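Local structure of AopB (Aeromonas hydrophila, 3WXX) at residues B[136-141]-B[208-213]. The protein is a type III secretion translocator, bound here by its chaperone AcrH, that probably inserts into the host membrane to help form the translocon. Residues are numbered along the deposited sequence; the frame is centred on the assembly and turned at random.
Sequences LIATGV and MKAVKF
A roughly antiparallel pairing of helix 126-151 with helix 201-217, in the SseC-like part of AopB, brings Ile-137 and Ala-138 against Lys-209, Ala-210 and Phe-213. Over the two short segments the N-to-C directions differ by 144° and the axes approach to 8.7 Å, a spacing that fits the small residues at the centre: CB of Ala-138 meets CB of Ala-210 at 3.6 Å. Ile-137 lies across Ala-210, their CA atoms 5.5 Å apart, and divides its two branches. With CG2 anti to the backbone N and CG1 beside it (chi1 -55°), the CG2 methyl reaches CA of Ala-210 at 3.9 Å and the CE methylene of Lys-209 at 4.0 Å, whereas CD1 packs on CB of Phe-213 at 3.9 Å. Lys-209 presents CE there because its otherwise extended chain bends at chi3 (83°). Phe-213 contributes its CB, one turn from Lys-209, while its ring leads away from Ile-137. No hydrogen bond joins the segments, so this crossing is held by apolar packing, buried around the alanines and surface-lying at Ile-137. Residues 136-138 close a predicted transmembrane helix, which kinks at Gly-140 and Val-141, where regular i to i-4 bonding is interrupted and Val-141 N bonds Ala-138 O, three residues back. Beside the kink Gly-140 makes backbone hydrogen bonds to the AcrH chain and Val-141 packs on Leu-9 of AcrH.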
ATOM      1  N   LEU B 136     -12.921  -3.648   4.995  1.00 50.69           N
ATOM      2  CA  LEU B 136     -14.257  -3.907   5.600  1.00 59.71           C
ATOM      3  C   LEU B 136     -15.137  -4.893   4.825  1.00 52.01           C
ATOM      4  O   LEU B 136     -15.697  -5.811   5.411  1.00 44.29           O
ATOM      5  CB  LEU B 136     -15.046  -2.614   5.729  1.00 67.44           C
ATOM      6  CG  LEU B 136     -14.604  -1.751   6.898  1.00 73.54           C
ATOM      7  CD1 LEU B 136     -15.026  -0.313   6.654  1.00 76.53           C
ATOM      8  CD2 LEU B 136     -15.162  -2.295   8.209  1.00 75.93           C
ATOM      9  N   ILE B 137     -15.221  -4.719   3.508  1.00 50.32           N
ATOM     10  CA  ILE B 137     -15.953  -5.673   2.675  1.00 54.17           C
ATOM     11  C   ILE B 137     -15.290  -7.054   2.549  1.00 54.23           C
ATOM     12  O   ILE B 137     -15.971  -8.067   2.614  1.00 51.23           O
ATOM     13  CB  ILE B 137     -16.126  -5.179   1.246  1.00 54.87           C
ATOM     14  CG1 ILE B 137     -16.782  -3.796   1.212  1.00 66.55           C
ATOM     15  CG2 ILE B 137     -16.915  -6.189   0.439  1.00 52.18           C
ATOM     16  CD1 ILE B 137     -18.185  -3.771   1.763  1.00 69.16           C
ATOM     17  N   ALA B 138     -13.968  -7.113   2.362  1.00 59.01           N
ATOM     18  CA  ALA B 138     -13.351  -8.388   1.950  1.00 59.84           C
ATOM     19  C   ALA B 138     -12.082  -8.800   2.715  1.00 56.26           C
ATOM     20  O   ALA B 138     -11.329  -9.683   2.248  1.00 57.03           O
ATOM     21  CB  ALA B 138     -13.108  -8.343   0.446  1.00 58.07           C
ATOM     22  N   THR B 139     -11.864  -8.169   3.879  1.00 48.59           N
ATOM     23  CA  THR B 139     -10.655  -8.364   4.706  1.00 48.24           C
ATOM     24  C   THR B 139      -9.392  -8.608   3.864  1.00 42.57           C
ATOM     25  O   THR B 139      -9.060  -7.774   3.041  1.00 37.74           O
ATOM     26  CB  THR B 139     -10.891  -9.408   5.823  1.00 55.03           C
ATOM     27  OG1 THR B 139     -11.421 -10.611   5.271  1.00 61.41           O
ATOM     28  CG2 THR B 139     -11.925  -8.879   6.802  1.00 62.97           C
ATOM     29  N   GLY B 140      -8.715  -9.734   4.024  1.00 42.72           N
ATOM     30  CA  GLY B 140      -7.426  -9.943   3.370  1.00 43.09           C
ATOM     31  C   GLY B 140      -7.427  -9.830   1.850  1.00 45.61           C
ATOM     32  O   GLY B 140      -6.400  -9.467   1.259  1.00 50.37           O
ATOM     33  N   VAL B 141      -8.564 -10.104   1.205  1.00 41.63           N
ATOM     34  CA  VAL B 141      -8.640  -9.913  -0.227  1.00 42.57           C
ATOM     35  C   VAL B 141      -8.667  -8.435  -0.560  1.00 43.06           C
ATOM     36  O   VAL B 141      -8.032  -7.993  -1.527  1.00 40.60           O
ATOM     37  CB  VAL B 141      -9.861 -10.593  -0.833  1.00 44.39           C
ATOM     38  CG1 VAL B 141      -9.986 -10.265  -2.306  1.00 45.05           C
ATOM     39  CG2 VAL B 141      -9.732 -12.076  -0.657  1.00 45.17           C
HETATM   40  N   MSE B 208     -12.929  -7.694  -6.905  1.00 50.40           N
HETATM   41  CA  MSE B 208     -13.729  -6.773  -7.725  1.00 55.04           C
HETATM   42  C   MSE B 208     -14.950  -6.304  -6.953  1.00 47.85           C
HETATM   43  O   MSE B 208     -15.237  -5.129  -6.873  1.00 46.13           O
HETATM   44  CB  MSE B 208     -14.102  -7.438  -9.057  1.00 54.87           C
HETATM   45  CG  MSE B 208     -14.860  -6.510 -10.003  1.00 62.89           C
HETATM   46 SE   MSE B 208     -13.634  -5.167 -10.735  1.00 85.26          SE
HETATM   47  CE  MSE B 208     -14.173  -3.511  -9.789  1.00 92.49           C
ATOM     48  N   LYS B 209     -15.658  -7.221  -6.361  1.00 46.71           N
ATOM     49  CA  LYS B 209     -16.750  -6.863  -5.505  1.00 57.97           C
ATOM     50  C   LYS B 209     -16.303  -5.895  -4.387  1.00 57.05           C
ATOM     51  O   LYS B 209     -16.933  -4.863  -4.181  1.00 54.09           O
ATOM     52  CB  LYS B 209     -17.316  -8.151  -4.961  1.00 67.18           C
ATOM     53  CG  LYS B 209     -18.494  -8.034  -4.035  1.00 78.39           C
ATOM     54  CD  LYS B 209     -18.588  -9.345  -3.183  1.00 89.85           C
ATOM     55  CE  LYS B 209     -17.653  -9.317  -1.959  1.00 98.10           C
ATOM     56  NZ  LYS B 209     -17.661 -10.608  -1.210  1.00 99.56           N
ATOM     57  N   ALA B 210     -15.187  -6.195  -3.733  1.00 49.90           N
ATOM     58  CA  ALA B 210     -14.679  -5.361  -2.685  1.00 52.14           C
ATOM     59  C   ALA B 210     -14.479  -3.960  -3.174  1.00 53.63           C
ATOM     60  O   ALA B 210     -14.921  -2.995  -2.520  1.00 59.61           O
ATOM     61  CB  ALA B 210     -13.360  -5.893  -2.161  1.00 58.56           C
ATOM     62  N   VAL B 211     -13.751  -3.828  -4.271  1.00 47.20           N
ATOM     63  CA  VAL B 211     -13.467  -2.491  -4.824  1.00 49.19           C
ATOM     64  C   VAL B 211     -14.743  -1.766  -5.217  1.00 50.68           C
ATOM     65  O   VAL B 211     -14.899  -0.583  -4.939  1.00 45.24           O
ATOM     66  CB  VAL B 211     -12.561  -2.563  -6.060  1.00 54.37           C
ATOM     67  CG1 VAL B 211     -12.463  -1.189  -6.721  1.00 55.10           C
ATOM     68  CG2 VAL B 211     -11.161  -3.040  -5.662  1.00 53.05           C
ATOM     69  N   LYS B 212     -15.679  -2.511  -5.804  1.00 57.67           N
ATOM     70  CA  LYS B 212     -16.988  -2.002  -6.182  1.00 61.14           C
ATOM     71  C   LYS B 212     -17.686  -1.340  -5.004  1.00 60.00           C
ATOM     72  O   LYS B 212     -18.071  -0.194  -5.060  1.00 55.74           O
ATOM     73  CB  LYS B 212     -17.867  -3.167  -6.620  1.00 82.57           C
ATOM     74  CG  LYS B 212     -18.645  -2.932  -7.878  1.00 98.11           C
ATOM     75  CD  LYS B 212     -17.823  -3.287  -9.105  1.00106.17           C
ATOM     76  CE  LYS B 212     -18.458  -2.866 -10.444  1.00127.16           C
ATOM     77  NZ  LYS B 212     -19.785  -2.158 -10.391  1.00139.27           N
ATOM     78  N   PHE B 213     -17.826  -2.084  -3.914  1.00 56.52           N
ATOM     79  CA  PHE B 213     -18.595  -1.631  -2.791  1.00 57.14           C
ATOM     80  C   PHE B 213     -17.849  -0.617  -1.952  1.00 53.61           C
ATOM     81  O   PHE B 213     -18.465   0.245  -1.364  1.00 52.04           O
ATOM     82  CB  PHE B 213     -19.043  -2.831  -1.955  1.00 70.59           C
ATOM     83  CG  PHE B 213     -20.130  -3.661  -2.614  1.00 87.77           C
ATOM     84  CD1 PHE B 213     -20.513  -3.442  -3.958  1.00 95.68           C
ATOM     85  CD2 PHE B 213     -20.762  -4.684  -1.899  1.00 89.51           C
ATOM     86  CE1 PHE B 213     -21.503  -4.212  -4.549  1.00103.23           C
ATOM     87  CE2 PHE B 213     -21.756  -5.453  -2.483  1.00 96.51           C
ATOM     88  CZ  PHE B 213     -22.125  -5.219  -3.809  1.00112.61           C
TER